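Local coordinates for protein nitrate reductase (Ulva prolifera, PDB 5YLY) that probably passes electrons from NADH to its FAD cofactor for the reduction of nitrate to nitrite, the first step of nitrate assimilation, at residues G63-K68 with H144-R149; M70-K75 with F102-K107; T91-N96 with P176-M181. All coordinates share one frame; numbering follows the deposited sequence.

Interaction 1: G63-K68 with H144-R149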
loop_
_atom_site.group_PDB
_atom_site.type_symbol
_atom_site.label_atom_id
_atom_site.label_comp_id
_atom_site.label_asym_id
_atom_site.label_seq_id
_atom_site.Cartn_x
_atom_site.Cartn_y
_atom_site.Cartn_z
ATOM N N GLY A 63 1.924 16.618 -2.480
ATOM C CA GLY A 63 1.854 16.548 -3.938
ATOM C C GLY A 63 1.976 15.132 -4.457
ATOM O O GLY A 63 2.677 14.890 -5.446
ATOM N N LEU A 64 1.303 14.195 -3.781
ATOM C CA LEU A 64 1.303 12.782 -4.136
ATOM C C LEU A 64 -0.105 12.417 -4.596
ATOM O O LEU A 64 -0.994 12.234 -3.749
ATOM C CB LEU A 64 1.726 11.874 -2.936
ATOM C CG LEU A 64 1.854 10.362 -3.271
ATOM C CD1 LEU A 64 2.962 10.110 -4.337
ATOM C CD2 LEU A 64 2.156 9.538 -2.001
ATOM N N PRO A 65 -0.338 12.271 -5.912
ATOM C CA PRO A 65 -1.676 11.873 -6.378
ATOM C C PRO A 65 -2.032 10.454 -5.929
ATOM O O PRO A 65 -1.152 9.610 -5.742
ATOM C CB PRO A 65 -1.551 11.944 -7.914
ATOM C CG PRO A 65 -0.386 12.846 -8.177
ATOM C CD PRO A 65 0.574 12.478 -7.053
ATOM N N THR A 66 -3.336 10.205 -5.739
ATOM C CA THR A 66 -3.829 8.896 -5.299
ATOM C C THR A 66 -3.505 7.875 -6.374
ATOM O O THR A 66 -3.873 8.085 -7.517
ATOM C CB THR A 66 -5.337 8.945 -5.036
ATOM O OG1 THR A 66 -5.619 10.027 -4.145
ATOM C CG2 THR A 66 -5.858 7.622 -4.470
ATOM N N GLY A 67 -2.858 6.777 -5.973
ATOM C CA GLY A 67 -2.422 5.730 -6.899
ATOM C C GLY A 67 -0.920 5.752 -7.148
ATOM O O GLY A 67 -0.355 4.786 -7.678
ATOM N N LYS A 68 -0.253 6.840 -6.715
ATOM C CA LYS A 68 1.180 7.024 -6.874
ATOM C C LYS A 68 1.963 6.847 -5.552
ATOM O O LYS A 68 1.394 6.882 -4.447
ATOM C CB LYS A 68 1.476 8.360 -7.559
ATOM C CG LYS A 68 0.733 8.410 -8.919
ATOM C CD LYS A 68 1.306 9.395 -9.894
ATOM C CE LYS A 68 0.509 9.374 -11.184
ATOM N NZ LYS A 68 1.088 10.314 -12.169
ATOM N N HIS A 144 1.904 5.006 -12.741
ATOM C CA HIS A 144 1.117 5.096 -13.974
ATOM C C HIS A 144 -0.391 5.162 -13.699
ATOM O O HIS A 144 -1.160 5.544 -14.579
ATOM C CB HIS A 144 1.443 3.859 -14.835
ATOM C CG HIS A 144 1.291 2.577 -14.068
ATOM N ND1 HIS A 144 0.105 1.850 -14.103
ATOM C CD2 HIS A 144 2.142 1.987 -13.192
ATOM C CE1 HIS A 144 0.283 0.834 -13.278
ATOM N NE2 HIS A 144 1.494 0.872 -12.702
ATOM N N PHE A 145 -0.813 4.704 -12.518
ATOM C CA PHE A 145 -2.216 4.687 -12.123
ATOM C C PHE A 145 -2.533 5.921 -11.250
ATOM O O PHE A 145 -1.837 6.200 -10.261
ATOM C CB PHE A 145 -2.560 3.383 -11.377
ATOM C CG PHE A 145 -3.976 3.314 -10.854
ATOM C CD1 PHE A 145 -5.017 2.892 -11.671
ATOM C CD2 PHE A 145 -4.262 3.630 -9.528
ATOM C CE1 PHE A 145 -6.324 2.812 -11.175
ATOM C CE2 PHE A 145 -5.565 3.536 -9.031
ATOM C CZ PHE A 145 -6.590 3.156 -9.870
ATOM N N HIS A 146 -3.613 6.618 -11.602
ATOM C CA HIS A 146 -4.027 7.816 -10.888
ATOM C C HIS A 146 -5.541 7.798 -10.689
ATOM O O HIS A 146 -6.284 7.892 -11.654
ATOM C CB HIS A 146 -3.596 9.061 -11.702
ATOM C CG HIS A 146 -3.919 10.400 -11.102
ATOM N ND1 HIS A 146 -4.310 10.546 -9.779
ATOM C CD2 HIS A 146 -3.792 11.628 -11.652
ATOM C CE1 HIS A 146 -4.458 11.846 -9.590
ATOM N NE2 HIS A 146 -4.151 12.535 -10.683
ATOM N N TYR A 147 -5.987 7.700 -9.446
ATOM C CA TYR A 147 -7.421 7.774 -9.137
ATOM C C TYR A 147 -7.583 9.278 -8.899
ATOM O O TYR A 147 -7.276 9.773 -7.807
ATOM C CB TYR A 147 -7.728 6.945 -7.870
ATOM C CG TYR A 147 -9.202 6.934 -7.518
ATOM C CD1 TYR A 147 -10.096 6.105 -8.195
ATOM C CD2 TYR A 147 -9.709 7.769 -6.523
ATOM C CE1 TYR A 147 -11.457 6.099 -7.881
ATOM C CE2 TYR A 147 -11.068 7.770 -6.202
ATOM C CZ TYR A 147 -11.937 6.945 -6.893
ATOM O OH TYR A 147 -13.256 6.896 -6.542
ATOM N N ASP A 148 -7.964 10.005 -9.955
ATOM C CA ASP A 148 -7.924 11.468 -10.011
ATOM C C ASP A 148 -9.151 12.239 -9.536
ATOM O O ASP A 148 -9.053 13.460 -9.320
ATOM C CB ASP A 148 -7.575 11.932 -11.431
ATOM C CG ASP A 148 -8.573 11.553 -12.516
ATOM O OD1 ASP A 148 -9.154 10.448 -12.433
ATOM O OD2 ASP A 148 -8.749 12.349 -13.466
ATOM N N ARG A 149 -10.299 11.572 -9.436
ATOM C CA ARG A 149 -11.528 12.197 -8.955
ATOM C C ARG A 149 -12.503 11.092 -8.606
ATOM O O ARG A 149 -12.327 9.973 -9.113
ATOM C CB ARG A 149 -12.129 13.202 -9.977
ATOM C CG ARG A 149 -12.395 12.641 -11.359
ATOM C CD ARG A 149 -12.975 13.719 -12.272
ATOM N NE ARG A 149 -13.069 13.255 -13.658
ATOM C CZ ARG A 149 -14.109 12.598 -14.158
ATOM N NH1 ARG A 149 -15.163 12.329 -13.396
ATOM N NH2 ARG A 149 -14.108 12.211 -15.426
HETATM O O HOH W 1 0.707 3.942 -10.127
#
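P65 sets its CB over one face of the H146 imidazole, 3.7 Å from the ring centroid, in a CH-pi contact; the CB of D148 covers the opposite face. This is the compact part. T66 O lies at the edge of the same ring, where it takes a sound hydrogen bond from Y147 N (2.9 Å) and a weak one from H146 ND1 (3.4 Å). The imidazole can serve both neighbours because its CG stands anti to the backbone N (chi1 -179°), which brings ND1 round to the carbonyl. With an alanine here, P65 would probably lose the face it rests on and T66 O its second donor. The loop residues form a type II beta turn from P65 to K68, docked on the first strand of the small antiparallel sheet that joins the FAD and NADH lobes in cytochrome b5 reductases. G67 occupies the turn's third position with positive phi, and a CB there would collide with F145 O, so only a bare CA fits; that CA sits at the edge of the F145 ring. T66 suits its place because CG2, anti to the backbone N, lies alongside Y147 CB at 3.9 Å, while Y147 OH goes on to D190. Packing loosens along K68: its extended chain crosses the strand with CG 3.6 Å from F145 O but CE 4.1 Å from H146 CB, as suits a long charged chain. Toward H144 a water bridges the two backbones, donating to G67 O (2.8 Å) and accepting from F145 N (2.9 Å).

Interaction 2: M70-K75 with F102-K107; sequences MLIRKK and FDLVVK. With FAD (flavin-adenine dinucleotide), chain C.
The strands that carry M70 and I72 on one side and F102 and L104 on the other run at 77° to each other, their axes 11.7 Å apart at closest approach. At that separation the backbones do not pair, and side chains alone bridge the gap. Strand alternation selects them: M70 and I72 point toward F102 and L104, whereas L71 and D103 between them do not. All four are buried, so apolar Met, Ile, Phe and Leu fill the interior with no polar side-chain group to satisfy. Such crossing is what a closed antiparallel barrel produces, here the FAD-binding barrel of the ferredoxin reductase type. M70, modelled in two conformers, makes a Met-aromatic contact in the one described: SD stands 4.1 Å from the F102 ring centroid, towards the rim. The bend at chi3 (34°) swings the methyl CE almost exactly above the ring centre, 4.2 Å from the centroid. An unbranched thioether can lay its sulfur and methyl on the flat phenyl face. Next along the strands, I72 and L104 meet tip to tip, I72 CD1 to L104 CD1 at 3.3 Å, tighter than usual van der Waals contact, while L104 CG abuts the in-plane edge of F102. Further along, the strand 102-107 turns its main chain to the flavin: V105 O accepts from FAD N3 (2.8 Å, 169°) and K107 N donates to FAD O2 (3.0 Å), so the pyrimidine end is read by backbone atoms. The strand 70-75 is flanked by strands 85-90 and 135-142, with Y90 and V136 against I72; V138 touches both M70 and F102. F123 of helix 122-129 lies about 4 Å from I72, side chain to side chain, and strand 101-107 pairs with 48-54, whose F53 meets F102 and L104.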
loop_
_atom_site.group_PDB
_atom_site.type_symbol
_atom_site.label_atom_id
_atom_site.label_comp_id
_atom_site.label_asym_id
_atom_site.label_seq_id
_atom_site.Cartn_x
_atom_site.Cartn_y
_atom_site.Cartn_z
ATOM N N MET A 70 6.421 7.079 -3.778
ATOM C CA MET A 70 7.676 7.836 -3.798
ATOM C C MET A 70 8.866 6.902 -3.690
ATOM O O MET A 70 8.726 5.786 -3.192
ATOM C CB MET A 70 7.723 8.824 -2.609
ATOM C CG MET A 70 7.623 8.147 -1.260
ATOM S SD MET A 70 7.489 9.173 0.252
ATOM C CE MET A 70 6.556 10.516 -0.344
ATOM N N LEU A 71 10.035 7.374 -4.103
ATOM C CA LEU A 71 11.251 6.597 -3.933
ATOM C C LEU A 71 12.012 7.289 -2.827
ATOM O O LEU A 71 12.185 8.514 -2.839
ATOM C CB LEU A 71 12.085 6.566 -5.241
ATOM C CG LEU A 71 11.362 5.980 -6.436
ATOM C CD1 LEU A 71 12.249 6.076 -7.692
ATOM C CD2 LEU A 71 10.949 4.540 -6.178
ATOM N N ILE A 72 12.419 6.527 -1.840
ATOM C CA ILE A 72 13.148 7.104 -0.720
ATOM C C ILE A 72 14.545 6.525 -0.733
ATOM O O ILE A 72 14.696 5.316 -0.921
ATOM C CB ILE A 72 12.423 6.803 0.605
ATOM C CG1 ILE A 72 11.003 7.455 0.583
ATOM C CG2 ILE A 72 13.252 7.279 1.808
ATOM C CD1 ILE A 72 10.111 7.059 1.593
ATOM N N ARG A 73 15.542 7.381 -0.538
ATOM C CA ARG A 73 16.929 6.906 -0.581
ATOM C C ARG A 73 17.810 7.546 0.459
ATOM O O ARG A 73 17.494 8.625 0.977
ATOM C CB ARG A 73 17.538 7.089 -1.987
ATOM C CG ARG A 73 17.923 8.505 -2.324
ATOM C CD ARG A 73 18.476 8.616 -3.740
ATOM N NE ARG A 73 19.216 9.857 -3.868
ATOM C CZ ARG A 73 20.052 10.126 -4.867
ATOM N NH1 ARG A 73 20.720 11.272 -4.889
ATOM N NH2 ARG A 73 20.215 9.257 -5.858
ATOM N N LYS A 74 18.963 6.899 0.719
ATOM C CA LYS A 74 19.967 7.435 1.609
ATOM C C LYS A 74 21.331 6.887 1.232
ATOM O O LYS A 74 21.465 5.704 0.897
ATOM C CB LYS A 74 19.676 7.138 3.100
ATOM C CG LYS A 74 20.425 8.108 4.023
ATOM C CD LYS A 74 20.107 7.943 5.491
ATOM C CE LYS A 74 21.068 8.729 6.379
ATOM N NZ LYS A 74 21.068 10.198 6.102
ATOM N N LYS A 75 22.329 7.761 1.321
ATOM C CA LYS A 75 23.738 7.416 1.096
ATOM C C LYS A 75 24.273 6.973 2.460
ATOM O O LYS A 75 24.200 7.738 3.435
ATOM C CB LYS A 75 24.533 8.640 0.607
ATOM C CG LYS A 75 24.431 9.006 -0.858
ATOM C CD LYS A 75 23.488 10.181 -1.076
ATOM C CE LYS A 75 22.147 9.713 -1.586
ATOM N NZ LYS A 75 21.012 10.436 -0.963
ATOM N N PHE A 102 4.840 13.671 6.094
ATOM C CA PHE A 102 4.260 12.407 5.649
ATOM C C PHE A 102 4.698 11.337 6.624
ATOM O O PHE A 102 5.783 11.435 7.240
ATOM C CB PHE A 102 4.603 12.025 4.200
ATOM C CG PHE A 102 6.069 11.788 3.906
ATOM C CD1 PHE A 102 6.636 10.538 4.085
ATOM C CD2 PHE A 102 6.879 12.821 3.454
ATOM C CE1 PHE A 102 8.004 10.321 3.821
ATOM C CE2 PHE A 102 8.232 12.604 3.157
ATOM C CZ PHE A 102 8.790 11.356 3.325
ATOM N N ASP A 103 3.885 10.295 6.721
ATOM C CA ASP A 103 4.172 9.176 7.614
ATOM C C ASP A 103 4.432 7.955 6.783
ATOM O O ASP A 103 3.641 7.679 5.898
ATOM C CB ASP A 103 2.931 8.878 8.474
ATOM C CG ASP A 103 2.604 9.908 9.520
ATOM O OD1 ASP A 103 3.368 10.894 9.643
ATOM O OD2 ASP A 103 1.556 9.761 10.175
ATOM N N LEU A 104 5.459 7.173 7.133
ATOM C CA LEU A 104 5.727 5.911 6.456
ATOM C C LEU A 104 5.528 4.843 7.501
ATOM O O LEU A 104 6.087 4.960 8.590
ATOM C CB LEU A 104 7.192 5.776 5.977
ATOM C CG LEU A 104 7.742 6.786 5.032
ATOM C CD1 LEU A 104 9.197 6.411 4.731
ATOM C CD2 LEU A 104 6.885 6.861 3.716
ATOM N N VAL A 105 4.802 3.779 7.160
ATOM C CA VAL A 105 4.692 2.626 8.060
ATOM C C VAL A 105 5.558 1.570 7.402
ATOM O O VAL A 105 5.312 1.202 6.251
ATOM C CB VAL A 105 3.211 2.216 8.262
ATOM C CG1 VAL A 105 3.102 0.840 8.915
ATOM C CG2 VAL A 105 2.500 3.269 9.091
ATOM N N VAL A 106 6.634 1.143 8.096
ATOM C CA VAL A 106 7.632 0.267 7.518
ATOM C C VAL A 106 7.811 -1.015 8.322
ATOM O O VAL A 106 8.052 -0.975 9.527
ATOM C CB VAL A 106 9.001 1.018 7.286
ATOM C CG1 VAL A 106 10.055 0.106 6.647
ATOM C CG2 VAL A 106 8.820 2.301 6.450
ATOM N N LYS A 107 7.744 -2.148 7.629
ATOM C CA LYS A 107 8.061 -3.451 8.229
ATOM C C LYS A 107 9.608 -3.550 8.267
ATOM O O LYS A 107 10.265 -3.454 7.221
ATOM C CB LYS A 107 7.473 -4.583 7.357
ATOM C CG LYS A 107 7.820 -6.002 7.870
ATOM C CD LYS A 107 7.109 -6.365 9.151
ATOM C CE LYS A 107 6.894 -7.870 9.228
ATOM N NZ LYS A 107 5.965 -8.221 10.336
HETATM P PA FAD C . 15.762 -5.990 0.861
HETATM O O1A FAD C . 17.192 -5.846 1.229
HETATM O O2A FAD C . 15.387 -5.362 -0.461
HETATM O O5B FAD C . 15.389 -7.569 0.911
HETATM C C5B FAD C . 14.585 -8.156 -0.135
HETATM C C4B FAD C . 13.486 -9.001 0.460
HETATM O O4B FAD C . 14.031 -10.007 1.343
HETATM C C3B FAD C . 12.470 -8.266 1.321
HETATM O O3B FAD C . 11.522 -7.546 0.537
HETATM C C2B FAD C . 11.846 -9.415 2.118
HETATM O O2B FAD C . 10.774 -10.037 1.420
HETATM C C1B FAD C . 13.030 -10.390 2.277
HETATM N N9A FAD C . 13.615 -10.420 3.619
HETATM C C8A FAD C . 14.838 -9.928 3.994
HETATM N N7A FAD C . 15.099 -10.059 5.274
HETATM C C5A FAD C . 13.963 -10.671 5.780
HETATM C C6A FAD C . 13.578 -11.031 7.089
HETATM N N6A FAD C . 14.240 -10.654 8.186
HETATM N N1A FAD C . 12.390 -11.659 7.247
HETATM C C2A FAD C . 11.621 -11.864 6.169
HETATM N N3A FAD C . 11.855 -11.520 4.898
HETATM C C4A FAD C . 13.048 -10.921 4.769
HETATM N N1 FAD C . 7.352 -1.447 2.470
HETATM C C2 FAD C . 6.951 -1.003 3.703
HETATM O O2 FAD C . 7.428 -1.500 4.734
HETATM N N3 FAD C . 5.997 0.024 3.794
HETATM C C4 FAD C . 5.382 0.660 2.717
HETATM O O4 FAD C . 4.632 1.600 2.895
HETATM C C4X FAD C . 5.793 0.157 1.408
HETATM N N5 FAD C . 5.234 0.673 0.340
HETATM C C5X FAD C . 5.601 0.161 -0.906
HETATM C C6 FAD C . 4.987 0.683 -2.054
HETATM C C7 FAD C . 5.320 0.209 -3.322
HETATM C C7M FAD C . 4.608 0.780 -4.523
HETATM C C8 FAD C . 6.294 -0.819 -3.457
HETATM C C8M FAD C . 6.717 -1.325 -4.823
HETATM C C9 FAD C . 6.888 -1.353 -2.314
HETATM C C9A FAD C . 6.555 -0.867 -1.041
HETATM N N10 FAD C . 7.171 -1.370 0.148
HETATM C C10 FAD C . 6.799 -0.900 1.391
HETATM C "C1'" FAD C . 8.317 -2.296 0.097
HETATM C "C2'" FAD C . 9.664 -1.572 0.052
HETATM O "O2'" FAD C . 9.878 -0.980 -1.231
HETATM C "C3'" FAD C . 10.842 -2.492 0.372
HETATM O "O3'" FAD C . 10.880 -3.570 -0.556
HETATM C "C4'" FAD C . 10.868 -3.004 1.814
HETATM O "O4'" FAD C . 11.016 -1.891 2.697
HETATM C "C5'" FAD C . 11.977 -4.003 2.084
HETATM O "O5'" FAD C . 13.218 -3.468 1.576
HETATM P P FAD C . 14.624 -3.778 2.296
HETATM O O1P FAD C . 15.685 -2.971 1.653
HETATM O O2P FAD C . 14.485 -3.667 3.794
HETATM O O3P FAD C . 14.812 -5.318 1.955
#

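Interaction 3: T91-N96 with P176-M181. With FAD (flavin-adenine dinucleotide), chain C.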
loop_
_atom_site.group_PDB
_atom_site.type_symbol
_atom_site.label_atom_id
_atom_site.label_comp_id
_atom_site.label_asym_id
_atom_site.label_seq_id
_atom_site.Cartn_x
_atom_site.Cartn_y
_atom_site.Cartn_z
ATOM N N THR A 91 4.752 3.866 -0.122
ATOM C CA THR A 91 3.504 4.614 -0.205
ATOM C C THR A 91 3.246 5.062 1.220
ATOM O O THR A 91 2.947 4.235 2.098
ATOM C CB THR A 91 2.331 3.835 -0.769
ATOM O OG1 THR A 91 2.641 3.401 -2.086
ATOM C CG2 THR A 91 1.042 4.703 -0.821
ATOM N N PRO A 92 3.329 6.371 1.492
ATOM C CA PRO A 92 3.070 6.833 2.878
ATOM C C PRO A 92 1.642 6.537 3.305
ATOM O O PRO A 92 0.756 6.351 2.459
ATOM C CB PRO A 92 3.216 8.363 2.778
ATOM C CG PRO A 92 3.998 8.592 1.554
ATOM C CD PRO A 92 3.682 7.487 0.594
ATOM N N THR A 93 1.414 6.481 4.630
ATOM C CA THR A 93 0.061 6.268 5.138
ATOM C C THR A 93 -0.688 7.597 5.290
ATOM O O THR A 93 -1.807 7.632 5.823
ATOM C CB THR A 93 0.104 5.478 6.437
ATOM O OG1 THR A 93 0.937 6.172 7.373
ATOM C CG2 THR A 93 0.605 4.061 6.226
ATOM N N THR A 94 -0.053 8.691 4.867
ATOM C CA THR A 94 -0.671 10.012 4.785
ATOM C C THR A 94 -0.548 10.398 3.304
ATOM O O THR A 94 0.279 9.827 2.575
ATOM C CB THR A 94 0.012 11.083 5.679
ATOM O OG1 THR A 94 1.401 11.157 5.357
ATOM C CG2 THR A 94 -0.142 10.788 7.164
ATOM N N ALA A 95 -1.335 11.360 2.856
ATOM C CA ALA A 95 -1.197 11.828 1.466
ATOM C C ALA A 95 -1.445 13.356 1.438
ATOM O O ALA A 95 -1.091 14.026 2.430
ATOM C CB ALA A 95 -2.134 11.040 0.542
ATOM N N ASN A 96 -2.086 13.906 0.383
ATOM C CA ASN A 96 -2.249 15.365 0.271
ATOM C C ASN A 96 -3.067 16.015 1.378
ATOM O O ASN A 96 -2.865 17.198 1.654
ATOM C CB ASN A 96 -2.790 15.761 -1.098
ATOM C CG ASN A 96 -1.773 15.566 -2.193
ATOM O OD1 ASN A 96 -0.577 15.431 -1.930
ATOM N ND2 ASN A 96 -2.223 15.562 -3.455
ATOM N N PRO A 176 -0.140 0.843 -0.792
ATOM C CA PRO A 176 -0.777 1.442 -1.984
ATOM C C PRO A 176 -2.297 1.275 -1.930
ATOM O O PRO A 176 -3.008 2.179 -2.325
ATOM C CB PRO A 176 -0.141 0.661 -3.143
ATOM C CG PRO A 176 1.231 0.274 -2.615
ATOM C CD PRO A 176 0.878 -0.147 -1.196
ATOM N N MET A 177 -2.806 0.123 -1.408
ATOM C CA MET A 177 -4.268 -0.105 -1.278
ATOM C C MET A 177 -4.862 0.829 -0.233
ATOM O O MET A 177 -5.872 1.479 -0.496
ATOM C CB MET A 177 -4.599 -1.576 -0.880
ATOM C CG MET A 177 -4.042 -2.594 -1.827
ATOM S SD MET A 177 -4.427 -2.185 -3.545
ATOM C CE MET A 177 -3.317 -3.274 -4.360
ATOM N N TYR A 178 -4.228 0.902 0.941
ATOM C CA TYR A 178 -4.683 1.754 2.049
ATOM C C TYR A 178 -4.836 3.248 1.604
ATOM O O TYR A 178 -5.824 3.903 1.933
ATOM C CB TYR A 178 -3.680 1.595 3.193
ATOM C CG TYR A 178 -4.089 2.244 4.491
ATOM C CD1 TYR A 178 -5.259 1.868 5.148
ATOM C CD2 TYR A 178 -3.309 3.239 5.066
ATOM C CE1 TYR A 178 -5.634 2.458 6.362
ATOM C CE2 TYR A 178 -3.647 3.796 6.308
ATOM C CZ TYR A 178 -4.816 3.414 6.945
ATOM O OH TYR A 178 -5.140 3.985 8.165
ATOM N N GLN A 179 -3.907 3.740 0.800
ATOM C CA GLN A 179 -3.956 5.121 0.315
ATOM C C GLN A 179 -5.241 5.333 -0.551
ATOM O O GLN A 179 -5.966 6.331 -0.380
ATOM C CB GLN A 179 -2.698 5.429 -0.533
ATOM C CG GLN A 179 -2.662 6.870 -1.059
ATOM C CD GLN A 179 -1.846 6.945 -2.306
ATOM O OE1 GLN A 179 -2.240 6.422 -3.338
ATOM N NE2 GLN A 179 -0.652 7.515 -2.226
ATOM N N VAL A 180 -5.520 4.372 -1.463
ATOM C CA VAL A 180 -6.706 4.442 -2.338
ATOM C C VAL A 180 -7.982 4.293 -1.503
ATOM O O VAL A 180 -8.942 5.056 -1.702
ATOM C CB VAL A 180 -6.608 3.408 -3.511
ATOM C CG1 VAL A 180 -7.874 3.442 -4.390
ATOM C CG2 VAL A 180 -5.383 3.701 -4.376
ATOM N N MET A 181 -7.988 3.346 -0.538
ATOM C CA MET A 181 -9.161 3.139 0.332
ATOM C C MET A 181 -9.491 4.427 1.079
ATOM O O MET A 181 -10.632 4.849 1.090
ATOM C CB MET A 181 -8.869 2.027 1.375
ATOM C CG MET A 181 -8.736 0.664 0.746
ATOM S SD MET A 181 -8.149 -0.520 2.008
ATOM C CE MET A 181 -9.696 -0.712 2.939
HETATM P PA FAD C . 15.762 -5.990 0.861
HETATM O O1A FAD C . 17.192 -5.846 1.229
HETATM O O2A FAD C . 15.387 -5.362 -0.461
HETATM O O5B FAD C . 15.389 -7.569 0.911
HETATM C C5B FAD C . 14.585 -8.156 -0.135
HETATM C C4B FAD C . 13.486 -9.001 0.460
HETATM O O4B FAD C . 14.031 -10.007 1.343
HETATM C C3B FAD C . 12.470 -8.266 1.321
HETATM O O3B FAD C . 11.522 -7.546 0.537
HETATM C C2B FAD C . 11.846 -9.415 2.118
HETATM O O2B FAD C . 10.774 -10.037 1.420
HETATM C C1B FAD C . 13.030 -10.390 2.277
HETATM N N9A FAD C . 13.615 -10.420 3.619
HETATM C C8A FAD C . 14.838 -9.928 3.994
HETATM N N7A FAD C . 15.099 -10.059 5.274
HETATM C C5A FAD C . 13.963 -10.671 5.780
HETATM C C6A FAD C . 13.578 -11.031 7.089
HETATM N N6A FAD C . 14.240 -10.654 8.186
HETATM N N1A FAD C . 12.390 -11.659 7.247
HETATM C C2A FAD C . 11.621 -11.864 6.169
HETATM N N3A FAD C . 11.855 -11.520 4.898
HETATM C C4A FAD C . 13.048 -10.921 4.769
HETATM N N1 FAD C . 7.352 -1.447 2.470
HETATM C C2 FAD C . 6.951 -1.003 3.703
HETATM O O2 FAD C . 7.428 -1.500 4.734
HETATM N N3 FAD C . 5.997 0.024 3.794
HETATM C C4 FAD C . 5.382 0.660 2.717
HETATM O O4 FAD C . 4.632 1.600 2.895
HETATM C C4X FAD C . 5.793 0.157 1.408
HETATM N N5 FAD C . 5.234 0.673 0.340
HETATM C C5X FAD C . 5.601 0.161 -0.906
HETATM C C6 FAD C . 4.987 0.683 -2.054
HETATM C C7 FAD C . 5.320 0.209 -3.322
HETATM C C7M FAD C . 4.608 0.780 -4.523
HETATM C C8 FAD C . 6.294 -0.819 -3.457
HETATM C C8M FAD C . 6.717 -1.325 -4.823
HETATM C C9 FAD C . 6.888 -1.353 -2.314
HETATM C C9A FAD C . 6.555 -0.867 -1.041
HETATM N N10 FAD C . 7.171 -1.370 0.148
HETATM C C10 FAD C . 6.799 -0.900 1.391
HETATM C "C1'" FAD C . 8.317 -2.296 0.097
HETATM C "C2'" FAD C . 9.664 -1.572 0.052
HETATM O "O2'" FAD C . 9.878 -0.980 -1.231
HETATM C "C3'" FAD C . 10.842 -2.492 0.372
HETATM O "O3'" FAD C . 10.880 -3.570 -0.556
HETATM C "C4'" FAD C . 10.868 -3.004 1.814
HETATM O "O4'" FAD C . 11.016 -1.891 2.697
HETATM C "C5'" FAD C . 11.977 -4.003 2.084
HETATM O "O5'" FAD C . 13.218 -3.468 1.576
HETATM P P FAD C . 14.624 -3.778 2.296
HETATM O O1P FAD C . 15.685 -2.971 1.653
HETATM O O2P FAD C . 14.485 -3.667 3.794
HETATM O O3P FAD C . 14.812 -5.318 1.955
HETATM O O HOH W 2 0.078 8.102 0.461
#
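The Y178 ring turns an edge to T93, its CE2 lying 4.1 Å from T93 CB, while E211 and L215 of helix 209-218 also touch this tyrosine. T91 CG2 lies over one face of the second flat group, the Q179 amide, toward its nitrogen, 3.6 Å from NE2. With OG1 beside the backbone N (chi1 -60°), CG2 falls anti to that N and reaches Q179, while OG1 lies 3.5 Å from P176 CG. Threonine suits this corner because its two short branches reach Q179 and P176 at once; its backbone N donates to FAD N5 (3.3 Å), and P176 CG approaches FAD C6 at 3.8 Å. The buried amide is well supplied: OE1 accepts from G67 N, and NE2 donates to K68 O and to a water at 2.8 Å. That water in turn donates to P92 O and T94 O, each at 2.7 Å, so one glutamine fastens the irregular loop through its carbonyls. The contact thus joins the FAD lobe to the NADH lobe beside the flavin. The loop 91-96 follows strand 85-90 and packs P92 on strand 101-107; helix 174-185 lies between it and strand 164-170, where M177 and V180 touch M167.

In the fold
From the N terminus, the chain first meets the turn at 63-68, whose contact with 144-149 closes a loop of 75 residues that carries the chain through most of the FAD barrel to the linking sheet. Interaction 2, 70-75 with 102-107, falls wholly inside that loop and spans the barrel. Interaction 3 crosses both: the segment 91-96 leaves from within each loop, and its partner 176-181 comes only after 144-149, on the first helix of the NADH lobe. N96 bonds to G63, just ahead of the turn of interaction 1, while T93 and T94 bond to D103 of interaction 2. Barrel, linking sheet and NADH lobe are thereby tied around the FAD, which interactions 2 and 3 both touch.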